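PDB 4KSA: malonyl-CoA decarboxylase from Rhodopseudomonas palustris, which probably catalyses the decarboxylation of malonyl-CoA, releasing carbon dioxide and leaving acetyl-CoA. Local coordinates for residues A380-N394 with M411-H425. Residues are numbered along the deposited sequence; the frame is centred on the assembly and turned at random.
Sequences ARFHLGNGARLDRLN and MVNYLYALGDIEANH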
loop_
_atom_site.group_PDB
_atom_site.type_symbol
_atom_site.label_atom_id
_atom_site.label_comp_id
_atom_site.label_asym_id
_atom_site.label_seq_id
_atom_site.Cartn_x
_atom_site.Cartn_y
_atom_site.Cartn_z
ATOM N N ALA A 380 19.655 -21.672 -24.526
ATOM C CA ALA A 380 20.175 -22.653 -23.604
ATOM C C ALA A 380 21.032 -21.922 -22.567
ATOM O O ALA A 380 21.019 -22.261 -21.378
ATOM C CB ALA A 380 21.002 -23.686 -24.356
ATOM N N ARG A 381 21.774 -20.914 -23.012
ATOM C CA ARG A 381 22.610 -20.166 -22.093
ATOM C C ARG A 381 21.713 -19.600 -20.994
ATOM O O ARG A 381 22.081 -19.584 -19.815
ATOM C CB ARG A 381 23.323 -19.030 -22.818
ATOM C CG ARG A 381 24.828 -19.200 -22.919
ATOM C CD ARG A 381 25.500 -17.838 -23.050
ATOM N NE ARG A 381 24.911 -17.052 -24.130
ATOM C CZ ARG A 381 25.040 -17.350 -25.417
ATOM N NH1 ARG A 381 25.748 -18.410 -25.776
ATOM N NH2 ARG A 381 24.439 -16.608 -26.343
ATOM N N PHE A 382 20.526 -19.149 -21.398
ATOM C CA PHE A 382 19.546 -18.576 -20.478
ATOM C C PHE A 382 19.035 -19.599 -19.464
ATOM O O PHE A 382 19.382 -19.530 -18.289
ATOM C CB PHE A 382 18.359 -17.988 -21.256
ATOM C CG PHE A 382 17.274 -17.452 -20.372
ATOM C CD1 PHE A 382 17.470 -16.295 -19.643
ATOM C CD2 PHE A 382 16.084 -18.146 -20.217
ATOM C CE1 PHE A 382 16.504 -15.835 -18.765
ATOM C CE2 PHE A 382 15.107 -17.698 -19.342
ATOM C CZ PHE A 382 15.318 -16.539 -18.611
ATOM N N HIS A 383 18.210 -20.537 -19.920
ATOM C CA HIS A 383 17.657 -21.575 -19.052
ATOM C C HIS A 383 18.729 -22.353 -18.270
ATOM O O HIS A 383 18.544 -22.657 -17.088
ATOM C CB HIS A 383 16.796 -22.532 -19.881
ATOM C CG HIS A 383 15.578 -21.890 -20.473
ATOM N ND1 HIS A 383 14.463 -21.572 -19.725
ATOM C CD2 HIS A 383 15.301 -21.503 -21.742
ATOM C CE1 HIS A 383 13.554 -21.019 -20.510
ATOM N NE2 HIS A 383 14.036 -20.967 -21.739
ATOM N N LEU A 384 19.856 -22.666 -18.901
ATOM C CA LEU A 384 20.883 -23.390 -18.164
ATOM C C LEU A 384 21.426 -22.506 -17.056
ATOM O O LEU A 384 21.664 -22.978 -15.941
ATOM C CB LEU A 384 22.020 -23.850 -19.080
ATOM C CG LEU A 384 21.638 -24.870 -20.169
ATOM C CD1 LEU A 384 22.904 -25.371 -20.841
ATOM C CD2 LEU A 384 20.838 -26.027 -19.582
ATOM N N GLY A 385 21.609 -21.222 -17.364
ATOM C CA GLY A 385 22.098 -20.268 -16.380
ATOM C C GLY A 385 21.081 -20.071 -15.264
ATOM O O GLY A 385 21.444 -19.780 -14.125
ATOM N N ASN A 386 19.803 -20.226 -15.583
ATOM C CA ASN A 386 18.779 -20.084 -14.569
ATOM C C ASN A 386 18.687 -21.363 -13.764
ATOM O O ASN A 386 17.662 -21.661 -13.157
ATOM C CB ASN A 386 17.433 -19.755 -15.209
ATOM C CG ASN A 386 17.187 -18.262 -15.294
ATOM O OD1 ASN A 386 16.630 -17.667 -14.374
ATOM N ND2 ASN A 386 17.623 -17.645 -16.387
ATOM N N GLY A 387 19.772 -22.127 -13.776
ATOM C CA GLY A 387 19.817 -23.374 -13.033
ATOM C C GLY A 387 19.021 -24.548 -13.577
ATOM O O GLY A 387 18.845 -25.543 -12.880
ATOM N N ALA A 388 18.535 -24.455 -14.809
ATOM C CA ALA A 388 17.770 -25.558 -15.367
ATOM C C ALA A 388 18.672 -26.661 -15.894
ATOM O O ALA A 388 19.901 -26.512 -15.954
ATOM C CB ALA A 388 16.863 -25.072 -16.462
ATOM N N ARG A 389 18.016 -27.761 -16.264
ATOM C CA ARG A 389 18.624 -28.981 -16.800
ATOM C C ARG A 389 18.052 -29.229 -18.191
ATOM O O ARG A 389 16.845 -29.091 -18.389
ATOM C CB ARG A 389 18.264 -30.172 -15.893
ATOM C CG ARG A 389 18.530 -31.570 -16.484
ATOM C CD ARG A 389 18.199 -32.695 -15.488
ATOM N NE ARG A 389 16.869 -33.269 -15.698
ATOM C CZ ARG A 389 16.129 -33.832 -14.738
ATOM N NH1 ARG A 389 14.928 -34.332 -15.017
ATOM N NH2 ARG A 389 16.579 -33.880 -13.490
ATOM N N LEU A 390 18.906 -29.569 -19.157
ATOM C CA LEU A 390 18.422 -29.873 -20.505
ATOM C C LEU A 390 17.776 -31.263 -20.388
ATOM O O LEU A 390 18.473 -32.260 -20.254
ATOM C CB LEU A 390 19.587 -29.893 -21.484
ATOM C CG LEU A 390 19.213 -30.333 -22.899
ATOM C CD1 LEU A 390 18.045 -29.507 -23.426
ATOM C CD2 LEU A 390 20.439 -30.194 -23.796
ATOM N N ASP A 391 16.450 -31.316 -20.449
ATOM C CA ASP A 391 15.722 -32.558 -20.240
ATOM C C ASP A 391 15.244 -33.394 -21.438
ATOM O O ASP A 391 15.207 -34.618 -21.349
ATOM C CB ASP A 391 14.532 -32.269 -19.321
ATOM C CG ASP A 391 14.146 -33.456 -18.462
ATOM O OD1 ASP A 391 15.018 -33.961 -17.722
ATOM O OD2 ASP A 391 12.963 -33.873 -18.517
ATOM N N ARG A 392 14.867 -32.769 -22.544
ATOM C CA ARG A 392 14.417 -33.540 -23.691
ATOM C C ARG A 392 14.452 -32.762 -24.989
ATOM O O ARG A 392 14.189 -31.574 -25.003
ATOM C CB ARG A 392 13.002 -34.075 -23.452
ATOM C CG ARG A 392 12.105 -34.025 -24.689
ATOM C CD ARG A 392 11.093 -35.146 -24.700
ATOM N NE ARG A 392 10.404 -35.277 -23.426
ATOM C CZ ARG A 392 9.253 -34.684 -23.116
ATOM N NH1 ARG A 392 8.717 -34.873 -21.911
ATOM N NH2 ARG A 392 8.634 -33.917 -24.009
ATOM N N LEU A 393 14.764 -33.451 -26.082
ATOM C CA LEU A 393 14.824 -32.832 -27.401
ATOM C C LEU A 393 13.549 -33.206 -28.142
ATOM O O LEU A 393 13.247 -34.378 -28.296
ATOM C CB LEU A 393 16.056 -33.334 -28.153
ATOM C CG LEU A 393 17.372 -33.261 -27.373
ATOM C CD1 LEU A 393 18.528 -33.679 -28.263
ATOM C CD2 LEU A 393 17.593 -31.847 -26.879
ATOM N N ASN A 394 12.796 -32.216 -28.602
ATOM C CA ASN A 394 11.540 -32.498 -29.274
ATOM C C ASN A 394 11.586 -32.358 -30.779
ATOM O O ASN A 394 11.270 -31.296 -31.313
ATOM C CB ASN A 394 10.439 -31.591 -28.728
ATOM C CG ASN A 394 10.231 -31.765 -27.246
ATOM O OD1 ASN A 394 9.894 -32.850 -26.781
ATOM N ND2 ASN A 394 10.439 -30.694 -26.489
HETATM N N MSE A 411 12.547 -28.372 -31.055
HETATM C CA MSE A 411 12.279 -27.651 -29.812
HETATM C C MSE A 411 12.813 -28.509 -28.679
HETATM O O MSE A 411 13.266 -29.628 -28.907
HETATM C CB MSE A 411 10.786 -27.429 -29.599
HETATM C CG MSE A 411 10.164 -26.431 -30.544
HETATM SE SE MSE A 411 8.421 -25.873 -29.908
HETATM C CE MSE A 411 8.952 -24.237 -29.002
ATOM N N VAL A 412 12.779 -27.978 -27.465
ATOM C CA VAL A 412 13.248 -28.724 -26.313
ATOM C C VAL A 412 12.518 -28.310 -25.052
ATOM O O VAL A 412 11.750 -27.352 -25.043
ATOM C CB VAL A 412 14.738 -28.516 -26.058
ATOM C CG1 VAL A 412 15.547 -28.989 -27.246
ATOM C CG2 VAL A 412 14.998 -27.067 -25.754
ATOM N N ASN A 413 12.749 -29.066 -23.989
ATOM C CA ASN A 413 12.158 -28.775 -22.705
ATOM C C ASN A 413 13.346 -28.674 -21.781
ATOM O O ASN A 413 14.258 -29.499 -21.848
ATOM C CB ASN A 413 11.266 -29.911 -22.192
ATOM C CG ASN A 413 10.233 -30.372 -23.199
ATOM O OD1 ASN A 413 10.407 -31.398 -23.850
ATOM N ND2 ASN A 413 9.147 -29.632 -23.323
ATOM N N TYR A 414 13.371 -27.638 -20.954
ATOM C CA TYR A 414 14.438 -27.512 -19.976
ATOM C C TYR A 414 13.648 -27.858 -18.722
ATOM O O TYR A 414 12.454 -27.573 -18.642
ATOM C CB TYR A 414 15.006 -26.090 -19.946
ATOM C CG TYR A 414 15.874 -25.749 -21.147
ATOM C CD1 TYR A 414 17.246 -26.001 -21.139
ATOM C CD2 TYR A 414 15.318 -25.160 -22.293
ATOM C CE1 TYR A 414 18.060 -25.671 -22.239
ATOM C CE2 TYR A 414 16.117 -24.832 -23.405
ATOM C CZ TYR A 414 17.485 -25.089 -23.366
ATOM O OH TYR A 414 18.267 -24.760 -24.451
ATOM N N LEU A 415 14.286 -28.516 -17.765
ATOM C CA LEU A 415 13.590 -28.938 -16.563
ATOM C C LEU A 415 14.046 -28.127 -15.362
ATOM O O LEU A 415 15.234 -28.111 -15.014
ATOM C CB LEU A 415 13.831 -30.444 -16.347
ATOM C CG LEU A 415 13.052 -31.276 -15.319
ATOM C CD1 LEU A 415 13.553 -30.965 -13.917
ATOM C CD2 LEU A 415 11.562 -31.016 -15.465
ATOM N N TYR A 416 13.093 -27.429 -14.751
ATOM C CA TYR A 416 13.395 -26.619 -13.580
ATOM C C TYR A 416 12.951 -27.380 -12.352
ATOM O O TYR A 416 11.768 -27.687 -12.184
ATOM C CB TYR A 416 12.683 -25.258 -13.631
ATOM C CG TYR A 416 13.345 -24.232 -14.527
ATOM C CD1 TYR A 416 12.929 -24.057 -15.847
ATOM C CD2 TYR A 416 14.408 -23.446 -14.065
ATOM C CE1 TYR A 416 13.555 -23.125 -16.690
ATOM C CE2 TYR A 416 15.045 -22.511 -14.904
ATOM C CZ TYR A 416 14.608 -22.366 -16.215
ATOM O OH TYR A 416 15.233 -21.495 -17.064
ATOM N N ALA A 417 13.922 -27.706 -11.512
ATOM C CA ALA A 417 13.660 -28.432 -10.280
ATOM C C ALA A 417 14.065 -27.509 -9.157
ATOM O O ALA A 417 15.257 -27.276 -8.927
ATOM C CB ALA A 417 14.482 -29.705 -10.230
ATOM N N LEU A 418 13.059 -26.984 -8.470
ATOM C CA LEU A 418 13.252 -26.051 -7.375
ATOM C C LEU A 418 14.065 -26.626 -6.216
ATOM O O LEU A 418 13.815 -26.301 -5.056
ATOM C CB LEU A 418 11.879 -25.578 -6.897
ATOM C CG LEU A 418 11.780 -24.472 -5.853
ATOM C CD1 LEU A 418 12.754 -23.350 -6.160
ATOM C CD2 LEU A 418 10.341 -23.969 -5.840
ATOM N N GLY A 419 15.035 -27.478 -6.542
ATOM C CA GLY A 419 15.893 -28.083 -5.542
ATOM C C GLY A 419 17.332 -28.148 -6.031
ATOM O O GLY A 419 18.275 -28.310 -5.245
ATOM N N ASP A 420 17.507 -28.030 -7.344
ATOM C CA ASP A 420 18.837 -28.067 -7.924
ATOM C C ASP A 420 19.165 -26.849 -8.788
ATOM O O ASP A 420 20.234 -26.801 -9.402
ATOM C CB ASP A 420 19.033 -29.355 -8.728
ATOM C CG ASP A 420 17.724 -29.974 -9.166
ATOM O OD1 ASP A 420 16.981 -30.480 -8.299
ATOM O OD2 ASP A 420 17.436 -29.956 -10.378
ATOM N N ILE A 421 18.259 -25.869 -8.827
ATOM C CA ILE A 421 18.489 -24.656 -9.605
ATOM C C ILE A 421 19.863 -24.096 -9.261
ATOM O O ILE A 421 20.693 -23.870 -10.138
ATOM C CB ILE A 421 17.455 -23.559 -9.297
ATOM C CG1 ILE A 421 16.084 -23.937 -9.856
ATOM C CG2 ILE A 421 17.921 -22.233 -9.883
ATOM C CD1 ILE A 421 16.049 -24.007 -11.349
ATOM N N GLU A 422 20.110 -23.878 -7.976
ATOM C CA GLU A 422 21.393 -23.335 -7.555
ATOM C C GLU A 422 22.540 -24.264 -7.891
ATOM O O GLU A 422 23.585 -23.819 -8.364
ATOM C CB GLU A 422 21.380 -23.029 -6.060
ATOM C CG GLU A 422 20.536 -21.809 -5.724
ATOM C CD GLU A 422 20.625 -21.414 -4.269
ATOM O OE1 GLU A 422 21.758 -21.385 -3.731
ATOM O OE2 GLU A 422 19.562 -21.126 -3.670
ATOM N N ALA A 423 22.340 -25.556 -7.652
ATOM C CA ALA A 423 23.368 -26.549 -7.937
ATOM C C ALA A 423 23.818 -26.468 -9.407
ATOM O O ALA A 423 25.013 -26.302 -9.709
ATOM C CB ALA A 423 22.834 -27.950 -7.622
ATOM N N ASN A 424 22.853 -26.579 -10.314
ATOM C CA ASN A 424 23.147 -26.526 -11.736
ATOM C C ASN A 424 23.784 -25.206 -12.164
ATOM O O ASN A 424 24.768 -25.205 -12.913
ATOM C CB ASN A 424 21.876 -26.787 -12.537
ATOM C CG ASN A 424 21.344 -28.181 -12.321
ATOM O OD1 ASN A 424 22.084 -29.079 -11.909
ATOM N ND2 ASN A 424 20.064 -28.380 -12.608
ATOM N N HIS A 425 23.231 -24.089 -11.688
ATOM C CA HIS A 425 23.777 -22.789 -12.031
ATOM C C HIS A 425 25.247 -22.742 -11.667
ATOM O O HIS A 425 26.074 -22.353 -12.487
ATOM C CB HIS A 425 23.049 -21.661 -11.290
ATOM C CG HIS A 425 23.762 -20.343 -11.358
ATOM N ND1 HIS A 425 23.728 -19.535 -12.475
ATOM C CD2 HIS A 425 24.605 -19.741 -10.484
ATOM C CE1 HIS A 425 24.524 -18.496 -12.285
ATOM N NE2 HIS A 425 25.070 -18.599 -11.087
#
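Y414 and Y416 receive helix 378-385 mainly through H383, while the strand carrying Y414 pairs antiparallel with 389-394, outermost within this chain in a mixed sheet consistent with an acetyltransferase-like fold. H383 CB sits over one face of the Y414 phenol, 3.7 Å from the ring centroid, and its imidazole continues as an offset stack with planes 17° apart. With CG beside the backbone N (chi1 -65°), the imidazole also brings ND1 to Y416 OH at 2.8 Å, a hydrogen bond at the ring edge. A388 CB covers a face of the Y416 ring; A380 and L384 also pack on Y414, L384 CD2 at its rim. Replacing Y414 by alanine would probably open a gap under H383 CB and L384 CD2 and cost the imidazole its stacking partner.

Two backbone bonds join R389 and L415; farther along, D391 and R392 both face N413 in a classic beta bulge, where N413 O takes D391 N and, weakly, R392 N. R389 grips D391 OD1 side-on with NE and NH1, holding its guanidinium over L415. G387 is C-prime of the Schellman motif ending the helix, A388 N bonding H383 O; against this turn N424 ND2 reaches G387 O at 3.1 Å and H425 ND1 bonds G385 O. N413 ND2 is held by P241 O and T304 O, while N394 ND2 approaches N413 OD1 at 2.7 Å from above its carbonyl plane.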